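PDB 4QIT: nitronate monooxygenase family protein, which uses bound flavin mononucleotide and molecular oxygen to catalyse the oxidative denitrification of alkyl nitronates, with the toxin propionate 3-nitronate as its best substrate. Local coordinates for residues Arg58-Ile61 with Arg62-Arg65; Pro343-Glu346 with Leu347-Leu351; Phe307-Asp310 with Ala311-Ala314; Pro98-Glu102 with Phe103-Pro107; Thr317-Ala321 with Arg322-Asp326. The protein carries 1 engineered substitution. All coordinates share one frame; numbering follows the deposited sequence.

From the N terminus, contact 1 comes first, within helix 54-65, which connects two strands of the parallel barrel. Contact 4 follows at the C-terminal end of helix 86-101, where the chain turns off into a loop. Helix 307-320 carries contact 3 in its first turns and contact 5 at its C-terminal end, and contact 2 opens the last helix, 344-355. All five are local and in series; none nests within or crosses another. In space contacts 3, 4 and 5 gather where helices 86-101 and 307-320 pack: F100 of contact 4 meets A314 of contact 3, and F103 meets N324 of contact 5. Contacts 1 and 2 stand apart, their centres about 22 Å from each other.

Contact 1 (Arg58-Ile61 with Arg62-Arg65); sequences RALI and REVR
R58 runs its aliphatic chain alongside that of R62, one helical turn further on, and its CD sits over one face of the R62 guanidinium, offset toward the rim and 3.8 Å from R62 NH2. Both side chains point the same way, yet their guanidinium planes are turned 71° apart, so the two groups do not stack. R58 reaches this position with CG anti to its backbone N (chi1 -167°) and a bend at chi3, whereas R62 stays extended from CG to NE. The nearest terminal nitrogens, R58 NH1 and R62 NH2, are 4.4 Å apart, and the like charges are probably balanced by acidic neighbours: E131 forms salt bridges with both arginines, and R58 also pairs with E55 and E130. In the backbone, R62 N donates to R58 O at 3.0 Å, and R62 CG packs on the same oxygen at 3.3 Å. The turn belongs to helix 54-65, which connects strands 45-48 and 72-77 in a beta-alpha-beta unit of the TIM barrel. Its regular i to i+4 ladder continues with E63 N to A59 O, 2.9 Å, and with V64 N to L60 O. On the inner side, the buried I61 and V64 pack on F72 of strand 72-77, and I61 also reaches M127 and L128 of helix 124-131. L60 packs on I47 and P32. On the outer side, E63 folds its CG back to 3.2 Å from A59 O. R65 N closes the last turn on I61 O at 3.1 Å, while the R65 chain extends past I61 CG2, which comes within 4.4 Å of R65 NE.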
# COMPACT_ATOMS: atom_id res chain seq x y z
N ARG A 58 -15.57 -21.90 -23.17
CA ARG A 58 -17.00 -22.15 -23.29
C ARG A 58 -17.42 -23.29 -22.37
O ARG A 58 -18.43 -23.18 -21.68
CB ARG A 58 -17.38 -22.48 -24.74
CG ARG A 58 -18.88 -22.45 -25.00
CD ARG A 58 -19.26 -23.09 -26.33
NE ARG A 58 -18.62 -22.44 -27.48
CZ ARG A 58 -19.08 -21.34 -28.07
NH1 ARG A 58 -20.17 -20.74 -27.61
NH2 ARG A 58 -18.44 -20.83 -29.12
N ALA A 59 -16.64 -24.37 -22.36
CA ALA A 59 -16.97 -25.53 -21.55
C ALA A 59 -16.95 -25.19 -20.06
O ALA A 59 -17.80 -25.67 -19.30
CB ALA A 59 -16.03 -26.67 -21.84
N LEU A 60 -15.98 -24.38 -19.66
CA LEU A 60 -15.87 -23.93 -18.28
C LEU A 60 -17.07 -23.10 -17.84
O LEU A 60 -17.56 -23.25 -16.72
CB LEU A 60 -14.57 -23.13 -18.08
CG LEU A 60 -13.30 -23.98 -18.04
CD1 LEU A 60 -12.08 -23.09 -18.14
CD2 LEU A 60 -13.25 -24.82 -16.77
N ILE A 61 -17.53 -22.22 -18.72
CA ILE A 61 -18.71 -21.40 -18.43
C ILE A 61 -19.93 -22.31 -18.26
O ILE A 61 -20.74 -22.13 -17.35
CB ILE A 61 -18.94 -20.36 -19.55
CG1 ILE A 61 -17.83 -19.31 -19.54
CG2 ILE A 61 -20.30 -19.68 -19.42
CD1 ILE A 61 -17.86 -18.39 -20.74
N ARG A 62 -20.04 -23.31 -19.13
CA ARG A 62 -21.15 -24.24 -19.04
C ARG A 62 -21.07 -25.09 -17.78
O ARG A 62 -22.11 -25.43 -17.20
CB ARG A 62 -21.24 -25.09 -20.31
CG ARG A 62 -21.60 -24.23 -21.50
CD ARG A 62 -21.83 -25.03 -22.76
NE ARG A 62 -22.24 -24.15 -23.85
CZ ARG A 62 -22.67 -24.57 -25.03
NH1 ARG A 62 -22.76 -25.87 -25.28
NH2 ARG A 62 -23.02 -23.69 -25.96
N GLU A 63 -19.86 -25.42 -17.34
CA GLU A 63 -19.72 -26.16 -16.09
C GLU A 63 -20.27 -25.36 -14.91
O GLU A 63 -20.96 -25.91 -14.05
CB GLU A 63 -18.26 -26.55 -15.83
CG GLU A 63 -17.73 -27.64 -16.75
CD GLU A 63 -16.31 -28.07 -16.41
OE1 GLU A 63 -15.62 -28.62 -17.31
OE2 GLU A 63 -15.87 -27.86 -15.26
N VAL A 64 -19.95 -24.07 -14.86
CA VAL A 64 -20.48 -23.22 -13.79
C VAL A 64 -22.01 -23.22 -13.82
O VAL A 64 -22.65 -23.37 -12.78
CB VAL A 64 -19.96 -21.77 -13.90
CG1 VAL A 64 -20.46 -20.93 -12.74
CG2 VAL A 64 -18.43 -21.75 -13.93
N ARG A 65 -22.59 -23.08 -15.01
CA ARG A 65 -24.04 -23.06 -15.16
C ARG A 65 -24.72 -24.36 -14.76
O ARG A 65 -25.90 -24.37 -14.41
CB ARG A 65 -24.44 -22.68 -16.58
CG ARG A 65 -24.31 -21.21 -16.89
CD ARG A 65 -25.16 -20.81 -18.08
NE ARG A 65 -24.69 -19.58 -18.71
CZ ARG A 65 -25.25 -18.38 -18.55
NH1 ARG A 65 -26.33 -18.24 -17.79
NH2 ARG A 65 -24.74 -17.32 -19.16

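Contact 2 (Pro343-Glu346 with Leu347-Leu351); sequences PAAE and LLRTL
T350 OG1 donates to E346 O at 2.8 Å, the carbonyl one turn back that also accepts from T350 N at 2.8 Å. The two donors reach this oxygen from opposite faces of its plane, the hydroxyl lying 39° out of it. With OG1 beside the backbone N (chi1 -61°), the hydroxyl is folded against the helix. A water bridges outward, donating to T350 OG1 at 2.7 Å and to E346 OE2 at 2.9 Å, and so joins the two parallel-running side chains on the solvent side. Next to them R349 bends at chi3 and lays its guanidinium back over the preceding turn: NH2 lies 3.4 Å from A345 CB, NH1 passes E346 CA, and A345 O stands over one face, offset toward the rim. E346 OE1 stays 5.3 Å from R349 NH1, too far for direct pairing. P343 takes the N-cap position, and its O receives L347 N at 2.9 Å; E253 accepts from A344 N at the same helix start. Against the exposed R349 and the water-bridged E346 and T350, the buried side is apolar: A344 faces L34, A37 and V38 of helix 32-41, L347 meets F248 of helix 246-249, and L348 rests on A41 and on I21 of barrel strand 21-23.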
# COMPACT_ATOMS: atom_id res chain seq x y z
N PRO A 343 -15.67 -24.08 3.78
CA PRO A 343 -16.43 -24.24 2.54
C PRO A 343 -16.86 -22.86 2.05
O PRO A 343 -17.22 -22.01 2.87
CB PRO A 343 -17.65 -25.06 2.97
CG PRO A 343 -17.17 -25.83 4.16
CD PRO A 343 -16.21 -24.91 4.88
N ALA A 344 -16.79 -22.64 0.74
CA ALA A 344 -17.00 -21.30 0.21
C ALA A 344 -18.36 -20.69 0.54
O ALA A 344 -18.44 -19.49 0.83
CB ALA A 344 -16.75 -21.28 -1.29
N ALA A 345 -19.41 -21.51 0.53
CA ALA A 345 -20.73 -21.03 0.90
C ALA A 345 -20.75 -20.57 2.37
O ALA A 345 -21.31 -19.51 2.68
CB ALA A 345 -21.78 -22.11 0.66
N GLU A 346 -20.13 -21.35 3.25
CA GLU A 346 -20.00 -20.93 4.65
C GLU A 346 -19.18 -19.65 4.78
O GLU A 346 -19.52 -18.77 5.57
CB GLU A 346 -19.39 -22.04 5.53
CG GLU A 346 -19.28 -21.63 7.02
CD GLU A 346 -18.70 -22.71 7.93
OE1 GLU A 346 -18.54 -23.88 7.50
OE2 GLU A 346 -18.41 -22.38 9.11
N LEU A 347 -18.10 -19.54 4.02
CA LEU A 347 -17.32 -18.31 4.09
C LEU A 347 -18.15 -17.10 3.63
O LEU A 347 -18.15 -16.07 4.30
CB LEU A 347 -16.01 -18.43 3.30
CG LEU A 347 -15.19 -17.13 3.25
CD1 LEU A 347 -14.77 -16.68 4.64
CD2 LEU A 347 -13.97 -17.30 2.35
N LEU A 348 -18.87 -17.23 2.52
CA LEU A 348 -19.74 -16.16 2.06
C LEU A 348 -20.75 -15.77 3.15
O LEU A 348 -20.88 -14.59 3.50
CB LEU A 348 -20.42 -16.55 0.74
CG LEU A 348 -20.98 -15.44 -0.15
CD1 LEU A 348 -22.26 -14.83 0.42
CD2 LEU A 348 -19.93 -14.34 -0.40
N ARG A 349 -21.44 -16.76 3.71
CA ARG A 349 -22.38 -16.58 4.80
C ARG A 349 -21.75 -15.82 5.97
O ARG A 349 -22.34 -14.88 6.52
CB ARG A 349 -22.85 -17.96 5.27
CG ARG A 349 -24.25 -18.07 5.83
CD ARG A 349 -24.62 -19.54 6.03
NE ARG A 349 -24.51 -20.29 4.79
CZ ARG A 349 -23.83 -21.42 4.61
NH1 ARG A 349 -23.16 -22.00 5.60
NH2 ARG A 349 -23.82 -21.98 3.41
N THR A 350 -20.55 -16.24 6.35
CA THR A 350 -19.83 -15.66 7.47
C THR A 350 -19.47 -14.19 7.21
O THR A 350 -19.62 -13.34 8.09
CB THR A 350 -18.56 -16.47 7.78
OG1 THR A 350 -18.93 -17.82 8.14
CG2 THR A 350 -17.79 -15.85 8.93
N LEU A 351 -19.00 -13.91 6.00
CA LEU A 351 -18.72 -12.53 5.59
C LEU A 351 -19.95 -11.64 5.66
O LEU A 351 -19.86 -10.49 6.09
CB LEU A 351 -18.13 -12.50 4.19
CG LEU A 351 -16.74 -13.14 4.06
CD1 LEU A 351 -16.39 -13.26 2.59
CD2 LEU A 351 -15.68 -12.32 4.80
O HOH W 1 -18.10 -19.57 9.95

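Contact 3 (Phe307-Asp310 with Ala311-Ala314); sequences FVYD and ATKA
Y309 O accepts from K313 N at 2.8 Å, the shortest of the four successive i to i+4 bonds here, with an N-H...O angle of 161°. The same two residues also meet through their side chains. K313 CG lies over the centre of the Y309 ring, 4.2 Å from the centroid and 8° off the ring normal, which makes a CH-pi contact. Farther along, K313 CE comes within 3.8 Å of Y309 CE2, so the methylene chain passes from over the centre of the ring to beyond its rim at CE2. The tyrosine ring is carried forward along the next turn because its CG stands anti to the backbone N (chi1 -155°), while the lysine starts with CG beside its own N and bends at chi3. T312 borders the ring obliquely, its CB 4.1 Å from Y309 CD1. Its hydroxyl is bound outside the turn, to M278 O, and T312 N donates to V308 O at 3.0 Å. On another side of the helix, D310 directs its carboxylate away to K112, whose backbone N is bonded to D310 OD2. The small A311 and A314 face helix 86-101: A311 packs on L93 and L96, and A314 on F100. A311 CB also touches V308 O at 3.4 Å, within its own turn. The stretch forms the first turns of helix 307-320, and it lies close to the active site of this flavoenzyme: the Y309 side chain is about 6 Å from the bound nitroethane and about 9 Å from the flavin mononucleotide.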
# COMPACT_ATOMS: atom_id res chain seq x y z
N PHE A 307 5.83 -14.68 -21.71
CA PHE A 307 6.87 -15.64 -22.03
C PHE A 307 7.67 -16.04 -20.79
O PHE A 307 8.05 -17.21 -20.65
CB PHE A 307 7.81 -15.10 -23.13
CG PHE A 307 7.10 -14.75 -24.41
CD1 PHE A 307 6.86 -15.73 -25.37
CD2 PHE A 307 6.67 -13.45 -24.65
CE1 PHE A 307 6.20 -15.41 -26.55
CE2 PHE A 307 6.01 -13.13 -25.82
CZ PHE A 307 5.77 -14.11 -26.77
N VAL A 308 7.94 -15.08 -19.91
CA VAL A 308 8.63 -15.39 -18.66
C VAL A 308 7.89 -16.45 -17.86
O VAL A 308 8.50 -17.39 -17.35
CB VAL A 308 8.82 -14.12 -17.80
CG1 VAL A 308 9.48 -14.47 -16.46
CG2 VAL A 308 9.65 -13.10 -18.55
N TYR A 309 6.56 -16.33 -17.78
CA TYR A 309 5.79 -17.33 -17.04
C TYR A 309 5.87 -18.72 -17.66
O TYR A 309 5.84 -19.72 -16.95
CB TYR A 309 4.33 -16.89 -16.84
CG TYR A 309 3.68 -17.55 -15.63
CD1 TYR A 309 4.41 -17.75 -14.46
CD2 TYR A 309 2.36 -17.95 -15.65
CE1 TYR A 309 3.84 -18.34 -13.35
CE2 TYR A 309 1.77 -18.55 -14.53
CZ TYR A 309 2.52 -18.74 -13.38
OH TYR A 309 1.97 -19.32 -12.26
N ASP A 310 5.99 -18.80 -18.98
CA ASP A 310 6.17 -20.09 -19.65
C ASP A 310 7.46 -20.75 -19.17
O ASP A 310 7.48 -21.95 -18.90
CB ASP A 310 6.18 -19.89 -21.17
CG ASP A 310 6.06 -21.20 -21.93
OD1 ASP A 310 5.35 -22.11 -21.46
OD2 ASP A 310 6.68 -21.32 -23.01
N ALA A 311 8.53 -19.97 -19.03
CA ALA A 311 9.79 -20.50 -18.53
C ALA A 311 9.64 -20.96 -17.07
O ALA A 311 10.07 -22.06 -16.70
CB ALA A 311 10.91 -19.46 -18.66
N THR A 312 9.00 -20.13 -16.26
CA THR A 312 8.80 -20.45 -14.86
C THR A 312 7.95 -21.70 -14.69
O THR A 312 8.25 -22.55 -13.84
CB THR A 312 8.16 -19.25 -14.14
OG1 THR A 312 9.08 -18.15 -14.15
CG2 THR A 312 7.80 -19.59 -12.69
N LYS A 313 6.89 -21.83 -15.49
CA LYS A 313 6.05 -23.03 -15.43
C LYS A 313 6.84 -24.30 -15.72
O LYS A 313 6.66 -25.33 -15.05
CB LYS A 313 4.84 -22.91 -16.36
CG LYS A 313 3.75 -22.03 -15.80
CD LYS A 313 2.54 -22.01 -16.73
CE LYS A 313 1.24 -22.01 -15.97
NZ LYS A 313 0.13 -22.57 -16.81
N ALA A 314 7.74 -24.23 -16.69
CA ALA A 314 8.62 -25.36 -16.96
C ALA A 314 9.49 -25.71 -15.75
O ALA A 314 9.66 -26.89 -15.42
CB ALA A 314 9.50 -25.07 -18.17

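Contact 4 (Pro98-Glu102 with Phe103-Pro107)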
# COMPACT_ATOMS: atom_id res chain seq x y z
N PRO A 98 20.99 -23.61 -14.25
CA PRO A 98 21.37 -24.34 -13.03
C PRO A 98 20.18 -24.74 -12.16
O PRO A 98 20.25 -25.77 -11.48
CB PRO A 98 22.25 -23.33 -12.28
CG PRO A 98 22.78 -22.43 -13.34
CD PRO A 98 21.66 -22.29 -14.32
N LEU A 99 19.11 -23.94 -12.16
CA LEU A 99 17.91 -24.29 -11.40
C LEU A 99 17.24 -25.55 -11.95
O LEU A 99 16.82 -26.44 -11.20
CB LEU A 99 16.93 -23.11 -11.39
CG LEU A 99 17.50 -21.83 -10.78
CD1 LEU A 99 16.53 -20.66 -10.96
CD2 LEU A 99 17.83 -22.05 -9.30
N PHE A 100 17.14 -25.63 -13.28
CA PHE A 100 16.59 -26.83 -13.90
C PHE A 100 17.46 -28.03 -13.58
O PHE A 100 16.96 -29.13 -13.31
CB PHE A 100 16.47 -26.65 -15.41
CG PHE A 100 15.29 -25.82 -15.85
CD1 PHE A 100 14.06 -26.42 -16.09
CD2 PHE A 100 15.40 -24.45 -16.03
CE1 PHE A 100 12.98 -25.67 -16.51
CE2 PHE A 100 14.31 -23.69 -16.44
CZ PHE A 100 13.10 -24.30 -16.68
N ALA A 101 18.78 -27.82 -13.60
CA ALA A 101 19.75 -28.90 -13.40
C ALA A 101 19.68 -29.50 -11.99
O ALA A 101 19.97 -30.68 -11.81
CB ALA A 101 21.17 -28.41 -13.71
N GLU A 102 19.28 -28.69 -11.01
CA GLU A 102 19.05 -29.19 -9.65
C GLU A 102 18.06 -30.35 -9.63
O GLU A 102 18.09 -31.21 -8.73
CB GLU A 102 18.48 -28.08 -8.76
CG GLU A 102 19.47 -27.02 -8.30
CD GLU A 102 18.89 -26.12 -7.23
OE1 GLU A 102 19.21 -24.91 -7.23
OE2 GLU A 102 18.12 -26.62 -6.38
N PHE A 103 17.16 -30.35 -10.60
CA PHE A 103 16.09 -31.34 -10.66
C PHE A 103 16.27 -32.29 -11.83
O PHE A 103 15.34 -32.99 -12.23
CB PHE A 103 14.75 -30.61 -10.73
CG PHE A 103 14.58 -29.63 -9.61
CD1 PHE A 103 14.43 -30.09 -8.31
CD2 PHE A 103 14.61 -28.26 -9.84
CE1 PHE A 103 14.30 -29.21 -7.24
CE2 PHE A 103 14.48 -27.37 -8.79
CZ PHE A 103 14.32 -27.84 -7.49
N GLY A 104 17.49 -32.32 -12.35
CA GLY A 104 17.87 -33.27 -13.38
C GLY A 104 17.26 -32.93 -14.72
O GLY A 104 17.13 -33.79 -15.60
N ALA A 105 16.87 -31.67 -14.88
CA ALA A 105 16.14 -31.25 -16.06
C ALA A 105 16.93 -30.23 -16.87
O ALA A 105 17.91 -29.65 -16.39
CB ALA A 105 14.78 -30.70 -15.68
N GLU A 106 16.49 -30.01 -18.10
CA GLU A 106 17.01 -28.92 -18.90
C GLU A 106 15.88 -27.92 -19.11
O GLU A 106 14.71 -28.29 -18.99
CB GLU A 106 17.52 -29.44 -20.25
CG GLU A 106 18.73 -30.34 -20.13
CD GLU A 106 19.28 -30.74 -21.48
OE1 GLU A 106 18.56 -30.58 -22.49
OE2 GLU A 106 20.44 -31.21 -21.53
N PRO A 107 16.23 -26.66 -19.40
CA PRO A 107 15.21 -25.64 -19.69
C PRO A 107 14.47 -26.00 -20.97
O PRO A 107 15.02 -26.74 -21.81
CB PRO A 107 16.03 -24.37 -19.93
CG PRO A 107 17.33 -24.61 -19.25
CD PRO A 107 17.59 -26.08 -19.42
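F100 lies beneath the loop that leaves helix 86-101, in a Schellman motif with G104 as the C-prime residue. Its CB meets A105 O at 3.5 Å. From there CG faces the N and CA of P107, CD1 approaches E106 O at 3.5 Å, and CD2 touches P107 CG at 3.8 Å. CE1, CE2 and CZ all stay near P107 CA, which stands over the ring centre, 3.6 Å from the centroid, in a CH-pi contact. A105 CB comes to the ring edge, near its plane. Beyond the two segments, F100 packs against L315 of helix 307-320, so the helix end is joined to its neighbour by this ring.

The backbone closes the motif. A105 N and F103 N both donate to F100 O, at 3.0 Å each, from opposite faces of the carbonyl plane, and G104 N bonds A101 O across the type I turn A101-G104. The positive phi of G104 (73°) lets the chain break from the helix. F103, with CG beside its own N (chi1 -54°), places one ring face against E102 CB, offset toward the rim. The E102 carboxylate lies alongside, its plane 32° from that of the ring, and its salt bridge goes outside the segments to R289. F103 CD2 comes to 3.2 Å from L99 O, which approaches the ring obliquely.

Contact 5 (Thr317-Ala321 with Arg322-Asp326)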
# COMPACT_ATOMS: atom_id res chain seq x y z
N THR A 317 7.43 -27.32 -13.07
CA THR A 317 7.11 -28.69 -13.43
C THR A 317 8.27 -29.60 -13.06
O THR A 317 8.07 -30.68 -12.50
CB THR A 317 6.77 -28.81 -14.92
OG1 THR A 317 5.59 -28.04 -15.21
CG2 THR A 317 6.51 -30.25 -15.32
N ALA A 318 9.48 -29.16 -13.35
CA ALA A 318 10.67 -29.94 -13.04
C ALA A 318 10.84 -30.08 -11.53
O ALA A 318 11.21 -31.14 -11.02
CB ALA A 318 11.89 -29.32 -13.67
N ALA A 319 10.58 -28.99 -10.79
CA ALA A 319 10.72 -29.03 -9.34
C ALA A 319 9.67 -29.94 -8.73
O ALA A 319 9.97 -30.74 -7.84
CB ALA A 319 10.64 -27.61 -8.75
N LEU A 320 8.43 -29.82 -9.21
CA LEU A 320 7.30 -30.58 -8.68
C LEU A 320 7.54 -32.08 -8.88
O LEU A 320 7.18 -32.90 -8.04
CB LEU A 320 6.00 -30.14 -9.36
CG LEU A 320 4.69 -30.73 -8.83
CD1 LEU A 320 4.59 -30.48 -7.35
CD2 LEU A 320 3.51 -30.08 -9.53
N ALA A 321 8.20 -32.42 -9.99
CA ALA A 321 8.48 -33.82 -10.32
C ALA A 321 9.53 -34.43 -9.39
O ALA A 321 9.80 -35.64 -9.46
CB ALA A 321 8.91 -33.94 -11.77
N ARG A 322 10.14 -33.62 -8.54
CA ARG A 322 11.09 -34.11 -7.55
C ARG A 322 10.61 -33.78 -6.14
O ARG A 322 11.37 -33.88 -5.17
CB ARG A 322 12.49 -33.53 -7.78
CG ARG A 322 13.12 -33.91 -9.11
CD ARG A 322 13.43 -35.41 -9.20
NE ARG A 322 14.17 -35.70 -10.42
CZ ARG A 322 13.60 -36.07 -11.56
NH1 ARG A 322 12.28 -36.22 -11.64
NH2 ARG A 322 14.36 -36.30 -12.63
N GLY A 323 9.34 -33.40 -6.04
CA GLY A 323 8.70 -33.12 -4.76
C GLY A 323 9.07 -31.77 -4.15
O GLY A 323 8.88 -31.54 -2.95
N ASN A 324 9.62 -30.88 -4.98
CA ASN A 324 10.08 -29.57 -4.53
C ASN A 324 9.07 -28.47 -4.90
O ASN A 324 8.72 -28.29 -6.07
CB ASN A 324 11.46 -29.26 -5.12
CG ASN A 324 12.08 -27.97 -4.58
OD1 ASN A 324 11.50 -26.89 -4.71
ND2 ASN A 324 13.28 -28.08 -4.01
N HIS A 325 8.60 -27.76 -3.88
CA HIS A 325 7.57 -26.73 -4.05
C HIS A 325 8.10 -25.32 -3.91
O HIS A 325 7.31 -24.38 -3.82
CB HIS A 325 6.44 -26.96 -3.06
CG HIS A 325 5.74 -28.28 -3.25
ND1 HIS A 325 4.68 -28.43 -4.10
CD2 HIS A 325 6.00 -29.50 -2.72
CE1 HIS A 325 4.29 -29.70 -4.08
NE2 HIS A 325 5.07 -30.36 -3.26
N ASP A 326 9.42 -25.16 -3.92
CA ASP A 326 10.04 -23.86 -3.64
C ASP A 326 10.01 -22.87 -4.80
O ASP A 326 10.55 -21.77 -4.69
CB ASP A 326 11.50 -24.04 -3.18
CG ASP A 326 11.60 -24.63 -1.79
OD1 ASP A 326 10.61 -24.59 -1.03
OD2 ASP A 326 12.70 -25.11 -1.45
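A Schellman motif ends helix 307-320, with A319 O as its shared acceptor. N324 N donates to it at 2.9 Å and R322 N at 3.0 Å, the two approaching from opposite faces of the carbonyl plane. G323 N bonds L320 O at 3.0 Å across the type I turn L320-G323, and the positive phi of G323, 77°, takes the chain off the helix axis. After the helix, N324 forms an Asx turn: with CG anti to the backbone N, its OD1 accepts from D326 N at 2.8 Å. The D326 backbone is also hydrogen-bonded to R289. N324 CB meanwhile rests on A319 CB at 4.1 Å, and it also touches the F103 ring of the loop after helix 86-101. L320 CD1 meets H325 CE1 at 3.4 Å, the leucine and imidazole crossing at an angle on the exposed surface. R322 bends at chi2 and turns back along the chain, where NH1 makes a weak hydrogen bond to A321 O at 3.4 Å, with the carbonyl near the guanidinium plane at its edge. On the inner side, A318 touches A105 and A319 packs on F327.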